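Local atomic coordinates of putative periplasmic or exported protein (Salmonella enterica subsp. enterica serovar Typhimurium, PDB entry 4GQZ), a protein that probably binds copper in the bacterial periplasm and contributes to copper resistance, and forms a V-shaped dimer. Residues S7-Q12 with L36-S41; A16-T19 with D25-D28. All coordinates share one frame; numbering follows the deposited sequence.

Contact 1. Residues S7-Q12 with L36-S41; sequences SAFLAQ and LPYSAS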
ATOM      1  N   SER B   7     -15.069  -2.138   8.308  1.00 18.72           N
ATOM      2  CA  SER B   7     -14.399  -3.417   8.558  1.00 21.11           C
ATOM      3  C   SER B   7     -15.297  -4.585   8.179  1.00 21.76           C
ATOM      4  O   SER B   7     -14.850  -5.557   7.572  1.00 24.76           O
ATOM      5  CB  SER B   7     -13.988  -3.532  10.023  1.00 19.94           C
ATOM      6  OG  SER B   7     -12.933  -2.637  10.304  1.00 21.94           O
ATOM      7  N   ALA B   8     -16.575  -4.476   8.513  1.00 21.55           N
ATOM      8  CA  ALA B   8     -17.512  -5.539   8.173  1.00 23.27           C
ATOM      9  C   ALA B   8     -17.699  -5.688   6.654  1.00 25.69           C
ATOM     10  O   ALA B   8     -17.817  -6.811   6.156  1.00 26.95           O
ATOM     11  CB  ALA B   8     -18.847  -5.334   8.879  1.00 23.40           C
ATOM     12  N   PHE B   9     -17.719  -4.567   5.928  1.00 23.55           N
ATOM     13  CA  PHE B   9     -17.830  -4.588   4.464  1.00 25.07           C
ATOM     14  C   PHE B   9     -16.692  -5.412   3.889  1.00 24.53           C
ATOM     15  O   PHE B   9     -16.908  -6.287   3.059  1.00 25.80           O
ATOM     16  CB  PHE B   9     -17.771  -3.157   3.899  1.00 23.85           C
ATOM     17  CG  PHE B   9     -17.869  -3.079   2.390  1.00 23.77           C
ATOM     18  CD1 PHE B   9     -16.736  -3.177   1.604  1.00 22.35           C
ATOM     19  CD2 PHE B   9     -19.101  -2.889   1.765  1.00 28.83           C
ATOM     20  CE1 PHE B   9     -16.813  -3.103   0.222  1.00 25.33           C
ATOM     21  CE2 PHE B   9     -19.190  -2.808   0.382  1.00 26.97           C
ATOM     22  CZ  PHE B   9     -18.042  -2.919  -0.390  1.00 25.54           C
ATOM     23  N   LEU B  10     -15.475  -5.123   4.341  1.00 24.76           N
ATOM     24  CA  LEU B  10     -14.295  -5.870   3.899  1.00 26.41           C
ATOM     25  C   LEU B  10     -14.475  -7.382   4.088  1.00 27.80           C
ATOM     26  O   LEU B  10     -14.244  -8.168   3.170  1.00 29.42           O
ATOM     27  CB  LEU B  10     -13.041  -5.369   4.629  1.00 27.31           C
ATOM     28  CG  LEU B  10     -12.208  -4.294   3.934  1.00 27.25           C
ATOM     29  CD1 LEU B  10     -13.064  -3.165   3.476  1.00 27.51           C
ATOM     30  CD2 LEU B  10     -11.133  -3.767   4.836  1.00 22.45           C
ATOM     31  N   ALA B  11     -14.926  -7.776   5.275  1.00 28.49           N
ATOM     32  CA  ALA B  11     -15.106  -9.184   5.612  1.00 28.04           C
ATOM     33  C   ALA B  11     -16.127  -9.895   4.724  1.00 31.53           C
ATOM     34  O   ALA B  11     -15.946 -11.064   4.383  1.00 34.49           O
ATOM     35  CB  ALA B  11     -15.484  -9.321   7.076  1.00 30.27           C
ATOM     36  N   GLN B  12     -17.195  -9.195   4.347  1.00 30.84           N
ATOM     37  CA  GLN B  12     -18.312  -9.824   3.638  1.00 32.51           C
ATOM     38  C   GLN B  12     -18.137  -9.872   2.122  1.00 34.11           C
ATOM     39  O   GLN B  12     -18.901 -10.548   1.429  1.00 33.80           O
ATOM     40  CB  GLN B  12     -19.630  -9.107   3.971  1.00 33.00           C
ATOM     41  CG  GLN B  12     -19.707  -7.683   3.422  1.00 34.22           C
ATOM     42  CD  GLN B  12     -21.126  -7.122   3.387  1.00 39.15           C
ATOM     43  OE1 GLN B  12     -22.108  -7.850   3.573  1.00 42.92           O
ATOM     44  NE2 GLN B  12     -21.236  -5.813   3.140  1.00 38.73           N
ATOM     45  N   LEU B  36     -20.857  -4.739 -10.699  1.00 27.13           N
ATOM     46  CA  LEU B  36     -20.649  -5.610  -9.546  1.00 28.56           C
ATOM     47  C   LEU B  36     -21.719  -5.292  -8.504  1.00 26.00           C
ATOM     48  O   LEU B  36     -22.412  -4.283  -8.636  1.00 27.86           O
ATOM     49  CB  LEU B  36     -19.254  -5.348  -8.975  1.00 28.45           C
ATOM     50  CG  LEU B  36     -18.125  -6.314  -9.323  1.00 28.19           C
ATOM     51  CD1 LEU B  36     -18.220  -6.837 -10.733  1.00 27.10           C
ATOM     52  CD2 LEU B  36     -16.776  -5.653  -9.081  1.00 27.43           C
ATOM     53  N   PRO B  37     -21.869  -6.148  -7.465  1.00 27.37           N
ATOM     54  CA  PRO B  37     -22.873  -5.890  -6.423  1.00 28.45           C
ATOM     55  C   PRO B  37     -22.611  -4.645  -5.573  1.00 30.17           C
ATOM     56  O   PRO B  37     -23.553  -4.091  -5.015  1.00 31.60           O
ATOM     57  CB  PRO B  37     -22.806  -7.149  -5.553  1.00 29.66           C
ATOM     58  CG  PRO B  37     -22.336  -8.212  -6.471  1.00 30.21           C
ATOM     59  CD  PRO B  37     -21.350  -7.527  -7.383  1.00 27.52           C
ATOM     60  N   TYR B  38     -21.353  -4.220  -5.472  1.00 30.32           N
ATOM     61  CA  TYR B  38     -20.993  -3.015  -4.723  1.00 28.22           C
ATOM     62  C   TYR B  38     -20.252  -2.114  -5.702  1.00 27.39           C
ATOM     63  O   TYR B  38     -19.839  -2.573  -6.770  1.00 26.23           O
ATOM     64  CB  TYR B  38     -20.076  -3.365  -3.537  1.00 26.95           C
ATOM     65  CG  TYR B  38     -18.865  -4.149  -3.975  1.00 25.45           C
ATOM     66  CD1 TYR B  38     -18.943  -5.517  -4.168  1.00 27.72           C
ATOM     67  CD2 TYR B  38     -17.652  -3.516  -4.228  1.00 26.72           C
ATOM     68  CE1 TYR B  38     -17.863  -6.241  -4.601  1.00 30.22           C
ATOM     69  CE2 TYR B  38     -16.558  -4.234  -4.658  1.00 27.48           C
ATOM     70  CZ  TYR B  38     -16.672  -5.599  -4.846  1.00 30.22           C
ATOM     71  OH  TYR B  38     -15.596  -6.339  -5.277  1.00 28.47           O
ATOM     72  N   SER B  39     -20.091  -0.839  -5.353  1.00 26.20           N
ATOM     73  CA  SER B  39     -19.324   0.072  -6.194  1.00 25.74           C
ATOM     74  C   SER B  39     -17.876   0.218  -5.703  1.00 23.38           C
ATOM     75  O   SER B  39     -17.599   0.167  -4.500  1.00 20.74           O
ATOM     76  CB  SER B  39     -19.992   1.441  -6.266  1.00 27.96           C
ATOM     77  OG  SER B  39     -19.697   2.203  -5.114  1.00 33.17           O
ATOM     78  N   ALA B  40     -16.959   0.386  -6.649  1.00 21.87           N
ATOM     79  CA  ALA B  40     -15.549   0.559  -6.342  1.00 21.64           C
ATOM     80  C   ALA B  40     -14.908   1.414  -7.420  1.00 21.34           C
ATOM     81  O   ALA B  40     -14.989   1.099  -8.621  1.00 20.96           O
ATOM     82  CB  ALA B  40     -14.856  -0.798  -6.265  1.00 21.89           C
ATOM     83  N   SER B  41     -14.277   2.500  -6.997  1.00 19.91           N
ATOM     84  CA  SER B  41     -13.526   3.322  -7.917  1.00 21.66           C
ATOM     85  C   SER B  41     -12.180   3.633  -7.279  1.00 21.56           C
ATOM     86  O   SER B  41     -12.019   3.514  -6.055  1.00 20.49           O
ATOM     87  CB  SER B  41     -14.297   4.598  -8.242  1.00 22.58           C
ATOM     88  OG  SER B  41     -14.627   5.281  -7.056  1.00 25.50           O
TER

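Contact 2. Residues A16-T19 with D25-D28; sequences AGKT and DTID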
ATOM      1  N   ALA B  16     -10.975  -8.963   3.359  1.00 31.08           N
ATOM      2  CA  ALA B  16     -10.237  -8.879   4.623  1.00 31.43           C
ATOM      3  C   ALA B  16      -8.912  -9.660   4.632  1.00 29.72           C
ATOM      4  O   ALA B  16      -8.815 -10.748   4.064  1.00 32.62           O
ATOM      5  CB  ALA B  16     -11.121  -9.319   5.786  1.00 31.45           C
ATOM      6  N   GLY B  17      -7.888  -9.090   5.261  1.00 30.78           N
ATOM      7  CA  GLY B  17      -6.585  -9.738   5.325  1.00 29.98           C
ATOM      8  C   GLY B  17      -5.692  -9.498   4.115  1.00 30.52           C
ATOM      9  O   GLY B  17      -4.473  -9.692   4.194  1.00 30.53           O
ATOM     10  N   LYS B  18      -6.289  -9.081   2.996  1.00 27.01           N
ATOM     11  CA  LYS B  18      -5.526  -8.772   1.783  1.00 24.64           C
ATOM     12  C   LYS B  18      -4.798  -7.432   1.879  1.00 24.01           C
ATOM     13  O   LYS B  18      -5.275  -6.503   2.530  1.00 23.15           O
ATOM     14  CB  LYS B  18      -6.459  -8.715   0.566  1.00 24.71           C
ATOM     15  CG  LYS B  18      -7.022 -10.049   0.081  1.00 25.74           C
ATOM     16  CD  LYS B  18      -8.058  -9.795  -1.016  1.00 24.04           C
ATOM     17  CE  LYS B  18      -8.673 -11.086  -1.552  1.00 29.43           C
ATOM     18  NZ  LYS B  18      -7.750 -11.817  -2.470  1.00 30.44           N
ATOM     19  N   THR B  19      -3.656  -7.322   1.204  1.00 21.68           N
ATOM     20  CA  THR B  19      -3.013  -6.020   1.036  1.00 22.74           C
ATOM     21  C   THR B  19      -3.892  -5.169   0.131  1.00 22.42           C
ATOM     22  O   THR B  19      -4.793  -5.691  -0.546  1.00 20.01           O
ATOM     23  CB  THR B  19      -1.619  -6.108   0.388  1.00 23.84           C
ATOM     24  OG1 THR B  19      -1.742  -6.559  -0.966  1.00 22.92           O
ATOM     25  CG2 THR B  19      -0.693  -7.026   1.169  1.00 25.12           C
ATOM     26  N   ASP B  25      -6.450  -5.404  -7.250  1.00 18.89           N
ATOM     27  CA  ASP B  25      -6.303  -6.454  -8.264  1.00 19.50           C
ATOM     28  C   ASP B  25      -7.511  -7.398  -8.293  1.00 20.36           C
ATOM     29  O   ASP B  25      -7.998  -7.762  -9.360  1.00 18.06           O
ATOM     30  CB  ASP B  25      -5.047  -7.298  -8.011  1.00 21.08           C
ATOM     31  CG  ASP B  25      -3.765  -6.528  -8.227  1.00 22.36           C
ATOM     32  OD1 ASP B  25      -3.824  -5.414  -8.785  1.00 21.54           O
ATOM     33  OD2 ASP B  25      -2.691  -7.042  -7.829  1.00 25.73           O
ATOM     34  N   THR B  26      -7.979  -7.812  -7.120  1.00 20.15           N
ATOM     35  CA  THR B  26      -9.081  -8.776  -7.062  1.00 21.23           C
ATOM     36  C   THR B  26     -10.331  -8.178  -7.689  1.00 20.16           C
ATOM     37  O   THR B  26     -11.032  -8.830  -8.488  1.00 21.04           O
ATOM     38  CB  THR B  26      -9.401  -9.187  -5.602  1.00 22.32           C
ATOM     39  OG1 THR B  26      -8.228  -9.758  -4.988  1.00 22.52           O
ATOM     40  CG2 THR B  26     -10.538 -10.186  -5.567  1.00 20.34           C
ATOM     41  N   ILE B  27     -10.609  -6.926  -7.343  1.00 18.45           N
ATOM     42  CA  ILE B  27     -11.831  -6.289  -7.825  1.00 18.91           C
ATOM     43  C   ILE B  27     -11.757  -6.010  -9.319  1.00 19.91           C
ATOM     44  O   ILE B  27     -12.685  -6.339 -10.075  1.00 20.90           O
ATOM     45  CB  ILE B  27     -12.131  -4.996  -7.056  1.00 19.62           C
ATOM     46  CG1 ILE B  27     -12.373  -5.293  -5.573  1.00 20.87           C
ATOM     47  CG2 ILE B  27     -13.375  -4.318  -7.605  1.00 21.11           C
ATOM     48  CD1 ILE B  27     -12.725  -4.048  -4.771  1.00 20.59           C
ATOM     49  N   ASP B  28     -10.663  -5.409  -9.762  1.00 18.87           N
ATOM     50  CA  ASP B  28     -10.516  -5.069 -11.183  1.00 19.36           C
ATOM     51  C   ASP B  28     -10.556  -6.317 -12.049  1.00 20.05           C
ATOM     52  O   ASP B  28     -11.063  -6.294 -13.170  1.00 19.29           O
ATOM     53  CB  ASP B  28      -9.198  -4.327 -11.404  1.00 17.68           C
ATOM     54  CG  ASP B  28      -9.257  -3.337 -12.576  1.00 20.47           C
ATOM     55  OD1 ASP B  28     -10.333  -3.151 -13.204  1.00 19.39           O
ATOM     56  OD2 ASP B  28      -8.212  -2.726 -12.868  1.00 19.25           O
TER

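Contact 1. Residues S7-Q12 with L36-S41
The rings of F9 and Y38 meet in an offset edge-to-face pair: the outer edge of the F9 ring is directed at the face of the Y38 ring, with the two planes turned 86° apart. Their centroids lie 5.7 Å from each other, and the offset carries the leading corner of the phenyl ring toward the base of the tyrosine instead of its centre. F9 CZ thus comes closest to Y38 CB, at 3.8 Å, and passes almost as near to Y38 CG, at 3.9 Å. Seen from the phenylalanine, Y38 CB sits at the ring edge, near its plane.

Both side chains reach toward each other from well-separated backbones, the CA atoms of F9 and Y38 being 9.8 Å apart. On the helix, F9 has CG anti to its backbone N (chi1 180°), which carries the ring away from the helix and across to the tyrosine. On the other side, Y38 CG is tucked between its own N and carbonyl carbon (chi1 54°), which turns a face of the ring toward the helix.

The pair illustrates how an aromatic cluster can hold a short helix against a sheet. Helix 5-12 is joined here to the residue that leads into strand 39-42, an inner strand of a four-stranded antiparallel sheet. H13 meets both rings, Y56 meets that of F9, and L49 on the neighbouring strand 46-50 also touches F9, so the buried phenylalanine is surrounded by aromatic and aliphatic side chains.

Polar bonds hold the helix at other points. Q12 NE2 donates to D51 OD2 in the same chain, whereas S7 OG is hydrogen-bonded to T57 OG1 and I55 O of the second subunit.

Contact 2. Residues A16-T19 with D25-D28
K18 and T26 touch through the end of one long side chain and the hydroxyl of a short one. The ammonium nitrogen K18 NZ donates a weak hydrogen bond to T26 OG1, 3.3 Å away, and K18 CE lies beside the same oxygen at 3.7 Å. Taken as a whole, the two side chains cross at about a right angle.

The lysine reaches the threonine by running extended through chi2 and chi3, then bending at its last torsion (chi4 -76°), which turns the ammonium group to the hydroxyl. T26 presents OG1 from the side of its backbone N, anti to the carbonyl carbon (chi1 -58°). That rotation also lets the hydroxyl bond to the backbone carbonyl Q22 O, one helical turn earlier. This is the stronger polar link of T26, and it fixes the oxygen that the lysine meets; the lysine therefore adds a second, looser partner at the surface.

Further out, T19 occupies the N-cap of helix 20-28, its side chain capping a backbone N just beyond it, while its own N is bonded to Q22 OE1. Together these bonds are consistent with a capping box, and K18 directly precedes this cap. The loop 16-19 connects helix 5-12 to helix 20-28, and T19 also packs on G61 of the second subunit. Toward the other end of helix 20-28, D25 bonds to W123 of strand 120-125, and D28 reaches Y65 and S67 of strand 63-68.

Contact 1 and contact 2 have centres about 10 Å apart and lie on the same side of the chain's centre. Along the sequence, both segments of contact 2 fall between those of contact 1, giving the order helix 5-12, loop 16-19, helix 20-28 and strand 39-42. I27 ties the two sites together: its side chain packs against L36, Y38 and A40, with I27 CG1 3.4 Å from Y38 OH. A second touching point, separate from it, is A11 CA against A16 CB at 4.0 Å. Through I27, helix 20-28 packs on the residues leading into and starting strand 39-42, so the two contacts share one N-terminal unit. Both regions also touch the second subunit, consistent with this N-terminal part contributing to the dimer.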